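Local coordinates for protein cellulose hydrolase (Bacillus licheniformis, PDB 4YZT) that hydrolyses internal beta-1,4-glucosidic bonds of cellulose as a tri-modular family 5 endoglucanase, at residues A[145-159]-A[182-196]. Residues are numbered along the deposited sequence; the frame is centred on the assembly and turned at random.
Sequences AERFKNKSERLLFEI and IRSTGGKNGQRLVIV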
loop_
_atom_site.group_PDB
_atom_site.type_symbol
_atom_site.label_atom_id
_atom_site.label_comp_id
_atom_site.label_asym_id
_atom_site.label_seq_id
_atom_site.Cartn_x
_atom_site.Cartn_y
_atom_site.Cartn_z
ATOM N N ALA A 145 -3.109 -6.245 27.995
ATOM C CA ALA A 145 -2.594 -7.596 28.234
ATOM C C ALA A 145 -3.558 -8.449 29.052
ATOM O O ALA A 145 -3.749 -9.644 28.773
ATOM C CB ALA A 145 -1.241 -7.526 28.933
ATOM N N GLU A 146 -4.155 -7.838 30.073
ATOM C CA GLU A 146 -5.056 -8.562 30.960
ATOM C C GLU A 146 -6.337 -8.985 30.236
ATOM O O GLU A 146 -6.786 -10.123 30.391
ATOM C CB GLU A 146 -5.414 -7.715 32.186
ATOM C CG GLU A 146 -4.296 -7.518 33.196
ATOM C CD GLU A 146 -4.057 -8.712 34.097
ATOM O OE1 GLU A 146 -4.822 -9.699 34.031
ATOM O OE2 GLU A 146 -3.098 -8.655 34.903
ATOM N N ARG A 147 -6.925 -8.077 29.459
ATOM C CA ARG A 147 -8.152 -8.387 28.726
ATOM C C ARG A 147 -7.946 -9.550 27.751
ATOM O O ARG A 147 -8.795 -10.424 27.634
ATOM C CB ARG A 147 -8.658 -7.154 27.961
ATOM C CG ARG A 147 -9.911 -7.407 27.103
ATOM C CD ARG A 147 -11.092 -7.961 27.924
ATOM N NE ARG A 147 -11.831 -6.900 28.607
ATOM C CZ ARG A 147 -12.964 -6.371 28.156
ATOM N NH1 ARG A 147 -13.511 -6.818 27.033
ATOM N NH2 ARG A 147 -13.554 -5.405 28.831
ATOM N N PHE A 148 -6.809 -9.561 27.062
ATOM C CA PHE A 148 -6.570 -10.534 25.998
ATOM C C PHE A 148 -5.655 -11.683 26.437
ATOM O O PHE A 148 -5.192 -12.467 25.614
ATOM C CB PHE A 148 -5.989 -9.806 24.773
ATOM C CG PHE A 148 -6.985 -8.898 24.096
ATOM C CD1 PHE A 148 -7.807 -9.388 23.084
ATOM C CD2 PHE A 148 -7.118 -7.566 24.481
ATOM C CE1 PHE A 148 -8.744 -8.555 22.445
ATOM C CE2 PHE A 148 -8.048 -6.729 23.853
ATOM C CZ PHE A 148 -8.869 -7.233 22.836
ATOM N N LYS A 149 -5.429 -11.782 27.741
ATOM C CA LYS A 149 -4.522 -12.779 28.321
ATOM C C LYS A 149 -4.815 -14.237 27.909
ATOM O O LYS A 149 -3.894 -15.030 27.679
ATOM C CB LYS A 149 -4.566 -12.662 29.846
ATOM C CG LYS A 149 -3.799 -13.757 30.578
ATOM C CD LYS A 149 -3.792 -13.535 32.088
ATOM C CE LYS A 149 -3.138 -14.712 32.799
ATOM N NZ LYS A 149 -3.032 -14.515 34.280
ATOM N N ASN A 150 -6.097 -14.574 27.802
ATOM C CA ASN A 150 -6.524 -15.956 27.628
ATOM C C ASN A 150 -6.867 -16.338 26.203
ATOM O O ASN A 150 -7.336 -17.460 25.949
ATOM C CB ASN A 150 -7.722 -16.221 28.531
ATOM C CG ASN A 150 -7.367 -16.069 29.984
ATOM O OD1 ASN A 150 -6.340 -16.586 30.434
ATOM N ND2 ASN A 150 -8.184 -15.327 30.723
ATOM N N LYS A 151 -6.641 -15.406 25.276
ATOM C CA LYS A 151 -6.850 -15.660 23.860
ATOM C C LYS A 151 -5.826 -16.652 23.317
ATOM O O LYS A 151 -4.717 -16.770 23.856
ATOM C CB LYS A 151 -6.779 -14.357 23.073
ATOM C CG LYS A 151 -7.790 -13.297 23.533
ATOM C CD LYS A 151 -9.241 -13.773 23.321
ATOM C CE LYS A 151 -10.226 -12.701 23.819
ATOM N NZ LYS A 151 -11.667 -13.098 23.673
ATOM N N SER A 152 -6.174 -17.350 22.243
ATOM C CA SER A 152 -5.267 -18.361 21.712
ATOM C C SER A 152 -3.946 -17.744 21.245
ATOM O O SER A 152 -3.823 -16.510 21.078
ATOM C CB SER A 152 -5.920 -19.132 20.568
ATOM O OG SER A 152 -5.482 -18.675 19.295
ATOM N N GLU A 153 -2.968 -18.620 21.032
ATOM C CA GLU A 153 -1.614 -18.229 20.642
ATOM C C GLU A 153 -1.552 -17.630 19.232
ATOM O O GLU A 153 -0.488 -17.170 18.800
ATOM C CB GLU A 153 -0.678 -19.443 20.733
ATOM C CG GLU A 153 -1.048 -20.556 19.741
ATOM C CD GLU A 153 -0.369 -21.897 20.031
ATOM O OE1 GLU A 153 0.876 -21.986 19.945
ATOM O OE2 GLU A 153 -1.091 -22.868 20.344
ATOM N N ARG A 154 -2.673 -17.659 18.509
ATOM C CA ARG A 154 -2.726 -17.010 17.202
ATOM C C ARG A 154 -2.882 -15.497 17.342
ATOM O O ARG A 154 -2.812 -14.770 16.352
ATOM C CB ARG A 154 -3.856 -17.583 16.340
ATOM C CG ARG A 154 -3.604 -19.038 15.939
ATOM C CD ARG A 154 -4.469 -19.542 14.795
ATOM N NE ARG A 154 -4.051 -20.908 14.465
ATOM C CZ ARG A 154 -4.172 -21.497 13.273
ATOM N NH1 ARG A 154 -4.719 -20.859 12.242
ATOM N NH2 ARG A 154 -3.736 -22.742 13.120
ATOM N N LEU A 155 -3.063 -15.013 18.565
ATOM C CA LEU A 155 -3.072 -13.564 18.768
ATOM C C LEU A 155 -1.693 -13.099 19.233
ATOM O O LEU A 155 -1.147 -13.609 20.219
ATOM C CB LEU A 155 -4.159 -13.147 19.768
ATOM C CG LEU A 155 -4.225 -11.645 20.131
ATOM C CD1 LEU A 155 -4.588 -10.755 18.933
ATOM C CD2 LEU A 155 -5.193 -11.427 21.280
ATOM N N LEU A 156 -1.141 -12.142 18.493
ATOM C CA LEU A 156 0.159 -11.539 18.766
ATOM C C LEU A 156 -0.050 -10.112 19.275
ATOM O O LEU A 156 -0.995 -9.439 18.861
ATOM C CB LEU A 156 1.039 -11.514 17.507
ATOM C CG LEU A 156 1.519 -12.837 16.873
ATOM C CD1 LEU A 156 0.433 -13.462 16.015
ATOM C CD2 LEU A 156 2.772 -12.615 16.033
ATOM N N PHE A 157 0.821 -9.651 20.169
ATOM C CA PHE A 157 0.799 -8.243 20.593
ATOM C C PHE A 157 1.940 -7.478 19.937
ATOM O O PHE A 157 3.089 -7.930 19.980
ATOM C CB PHE A 157 0.948 -8.082 22.113
ATOM C CG PHE A 157 -0.181 -8.654 22.940
ATOM C CD1 PHE A 157 -1.423 -8.905 22.404
ATOM C CD2 PHE A 157 0.029 -8.930 24.288
ATOM C CE1 PHE A 157 -2.455 -9.436 23.199
ATOM C CE2 PHE A 157 -0.987 -9.460 25.087
ATOM C CZ PHE A 157 -2.229 -9.708 24.540
ATOM N N GLU A 158 1.636 -6.316 19.363
ATOM C CA GLU A 158 2.663 -5.403 18.856
ATOM C C GLU A 158 2.720 -4.151 19.745
ATOM O O GLU A 158 1.754 -3.400 19.843
ATOM C CB GLU A 158 2.394 -5.019 17.401
ATOM C CG GLU A 158 3.376 -3.970 16.877
ATOM C CD GLU A 158 3.025 -3.487 15.469
ATOM O OE1 GLU A 158 1.923 -3.814 14.981
ATOM O OE2 GLU A 158 3.850 -2.768 14.864
ATOM N N ILE A 159 3.852 -3.945 20.405
ATOM C CA ILE A 159 3.973 -2.900 21.432
ATOM C C ILE A 159 3.568 -1.476 20.986
ATOM O O ILE A 159 2.761 -0.831 21.665
ATOM C CB ILE A 159 5.409 -2.866 21.989
ATOM C CG1 ILE A 159 5.768 -4.232 22.583
ATOM C CG2 ILE A 159 5.562 -1.790 23.069
ATOM C CD1 ILE A 159 4.792 -4.681 23.662
ATOM N N ILE A 182 3.718 -7.283 30.090
ATOM C CA ILE A 182 2.960 -8.346 29.428
ATOM C C ILE A 182 3.296 -9.723 30.031
ATOM O O ILE A 182 2.404 -10.490 30.409
ATOM C CB ILE A 182 3.228 -8.340 27.909
ATOM C CG1 ILE A 182 2.556 -7.113 27.289
ATOM C CG2 ILE A 182 2.696 -9.615 27.270
ATOM C CD1 ILE A 182 2.971 -6.772 25.850
ATOM N N ARG A 183 4.585 -10.027 30.133
ATOM C CA ARG A 183 5.010 -11.300 30.709
ATOM C C ARG A 183 4.500 -11.469 32.137
ATOM O O ARG A 183 4.063 -12.550 32.527
ATOM C CB ARG A 183 6.532 -11.422 30.680
ATOM C CG ARG A 183 7.106 -11.484 29.267
ATOM C CD ARG A 183 6.541 -12.667 28.483
ATOM N NE ARG A 183 7.158 -12.750 27.160
ATOM C CZ ARG A 183 6.495 -12.930 26.020
ATOM N NH1 ARG A 183 5.166 -13.072 26.020
ATOM N NH2 ARG A 183 7.169 -12.970 24.876
ATOM N N SER A 184 4.532 -10.391 32.909
ATOM C CA SER A 184 4.136 -10.466 34.313
ATOM C C SER A 184 2.660 -10.816 34.530
ATOM O O SER A 184 2.306 -11.329 35.582
ATOM C CB SER A 184 4.459 -9.153 35.024
ATOM O OG SER A 184 5.846 -9.084 35.310
ATOM N N THR A 185 1.801 -10.558 33.552
ATOM C CA THR A 185 0.402 -10.934 33.716
ATOM C C THR A 185 0.236 -12.456 33.715
ATOM O O THR A 185 -0.784 -12.974 34.169
ATOM C CB THR A 185 -0.503 -10.311 32.629
ATOM O OG1 THR A 185 -0.067 -10.726 31.327
ATOM C CG2 THR A 185 -0.468 -8.791 32.726
ATOM N N GLY A 186 1.243 -13.169 33.218
ATOM C CA GLY A 186 1.267 -14.624 33.289
ATOM C C GLY A 186 0.291 -15.369 32.387
ATOM O O GLY A 186 -0.224 -14.817 31.420
ATOM N N GLY A 187 0.030 -16.636 32.714
ATOM C CA GLY A 187 -0.809 -17.476 31.866
ATOM C C GLY A 187 -0.267 -17.546 30.444
ATOM O O GLY A 187 0.943 -17.663 30.253
ATOM N N LYS A 188 -1.144 -17.460 29.446
ATOM C CA LYS A 188 -0.701 -17.529 28.053
ATOM C C LYS A 188 0.136 -16.311 27.623
ATOM O O LYS A 188 0.877 -16.388 26.639
ATOM C CB LYS A 188 -1.902 -17.697 27.112
ATOM C CG LYS A 188 -2.587 -19.063 27.254
ATOM C CD LYS A 188 -3.731 -19.250 26.251
ATOM C CE LYS A 188 -3.221 -19.377 24.815
ATOM N NZ LYS A 188 -2.803 -20.770 24.464
ATOM N N ASN A 189 0.037 -15.202 28.359
ATOM C CA ASN A 189 0.871 -14.038 28.068
ATOM C C ASN A 189 2.334 -14.319 28.402
ATOM O O ASN A 189 3.228 -13.571 28.006
ATOM C CB ASN A 189 0.384 -12.806 28.834
ATOM C CG ASN A 189 -0.830 -12.169 28.191
ATOM O OD1 ASN A 189 -1.221 -12.551 27.093
ATOM N ND2 ASN A 189 -1.416 -11.176 28.858
ATOM N N GLY A 190 2.573 -15.404 29.135
ATOM C CA GLY A 190 3.932 -15.827 29.426
ATOM C C GLY A 190 4.660 -16.265 28.169
ATOM O O GLY A 190 5.880 -16.110 28.058
ATOM N N GLN A 191 3.914 -16.801 27.208
ATOM C CA GLN A 191 4.525 -17.309 25.988
ATOM C C GLN A 191 4.025 -16.633 24.717
ATOM O O GLN A 191 4.468 -16.974 23.613
ATOM C CB GLN A 191 4.292 -18.820 25.879
ATOM C CG GLN A 191 4.912 -19.618 27.019
ATOM C CD GLN A 191 6.426 -19.518 27.026
ATOM O OE1 GLN A 191 7.073 -19.585 25.974
ATOM N NE2 GLN A 191 7.003 -19.352 28.210
ATOM N N ARG A 192 3.115 -15.674 24.852
ATOM C CA ARG A 192 2.548 -15.031 23.670
ATOM C C ARG A 192 3.635 -14.336 22.852
ATOM O O ARG A 192 4.574 -13.764 23.413
ATOM C CB ARG A 192 1.457 -14.033 24.064
ATOM C CG ARG A 192 0.687 -13.481 22.867
ATOM C CD ARG A 192 -0.495 -12.622 23.291
ATOM N NE ARG A 192 -1.328 -13.315 24.254
ATOM C CZ ARG A 192 -2.201 -14.272 23.948
ATOM N NH1 ARG A 192 -2.355 -14.667 22.692
ATOM N NH2 ARG A 192 -2.908 -14.845 24.906
ATOM N N LEU A 193 3.543 -14.436 21.532
ATOM C CA LEU A 193 4.484 -13.720 20.671
ATOM C C LEU A 193 4.268 -12.210 20.807
ATOM O O LEU A 193 3.147 -11.724 20.712
ATOM C CB LEU A 193 4.341 -14.167 19.214
ATOM C CG LEU A 193 4.777 -15.618 18.960
ATOM C CD1 LEU A 193 4.511 -16.006 17.518
ATOM C CD2 LEU A 193 6.258 -15.811 19.314
ATOM N N VAL A 194 5.351 -11.479 21.065
ATOM C CA VAL A 194 5.293 -10.037 21.218
ATOM C C VAL A 194 6.195 -9.386 20.171
ATOM O O VAL A 194 7.368 -9.758 20.027
ATOM C CB VAL A 194 5.721 -9.600 22.650
ATOM C CG1 VAL A 194 5.752 -8.079 22.764
ATOM C CG2 VAL A 194 4.773 -10.198 23.680
ATOM N N ILE A 195 5.645 -8.420 19.439
ATOM C CA ILE A 195 6.339 -7.824 18.301
ATOM C C ILE A 195 6.971 -6.485 18.660
ATOM O O ILE A 195 6.275 -5.566 19.084
ATOM C CB ILE A 195 5.368 -7.620 17.119
ATOM C CG1 ILE A 195 4.679 -8.948 16.756
ATOM C CG2 ILE A 195 6.108 -7.061 15.898
ATOM C CD1 ILE A 195 3.361 -8.753 15.990
ATOM N N VAL A 196 8.281 -6.378 18.455
ATOM C CA VAL A 196 9.034 -5.168 18.780
ATOM C C VAL A 196 9.869 -4.702 17.597
ATOM O O VAL A 196 10.233 -5.495 16.721
ATOM C CB VAL A 196 9.980 -5.386 19.999
ATOM C CG1 VAL A 196 9.180 -5.479 21.285
ATOM C CG2 VAL A 196 10.842 -6.643 19.803
HETATM O O HOH W 1 -3.162 -11.620 35.228
HETATM O O HOH W 2 -3.842 -17.603 30.094
HETATM O O HOH W 3 1.095 -15.354 20.162
HETATM O O HOH W 4 -3.332 -21.367 21.760
#
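Arg-192 lays its CD over the centre of one face of the Phe-157 ring, 3.5 Å from the centroid, a CH-pi contact, while its guanidinium plane is turned 35° from the ring. Four carbonyl oxygens, three from the loop between helix 130-147 and strand 155-158 and one from Leu-155 at the start of that strand, line the guanidinium edge in its plane: Arg-192 NH2 donates to Lys-149 O and, more straight, to Lys-151 O (2.8 Å), and NH1 to Ser-152 O and Leu-155 O. Phe-148 O lies over one guanidinium face, badly angled for a hydrogen bond. Arg-192 NE gives an almost linear bond to Asn-189 OD1 (2.9 Å), so all three nitrogens are engaged and rotation of the group is fixed. Asn-189 ND2 donates in turn to Thr-185 OG1 and, from above the carbonyl plane, to Ala-145 O (2.8 Å). The contact ties together a beta-alpha-beta unit of the TIM barrel, in which strands 155-158 and 194-196 are parallel neighbours joined by helix 168-184; Ile-195 N donates to Phe-157 O (2.7 Å) between them. Ile-159 CD1 packs against Ile-182 CD1 (3.5 Å) and Val-194 CG1 between sheet and helix. Beyond the asparagine, Lys-149, CG anti to the backbone N (chi1 173°) and the chain straight beyond it, brings NZ to Thr-185 O (2.7 Å).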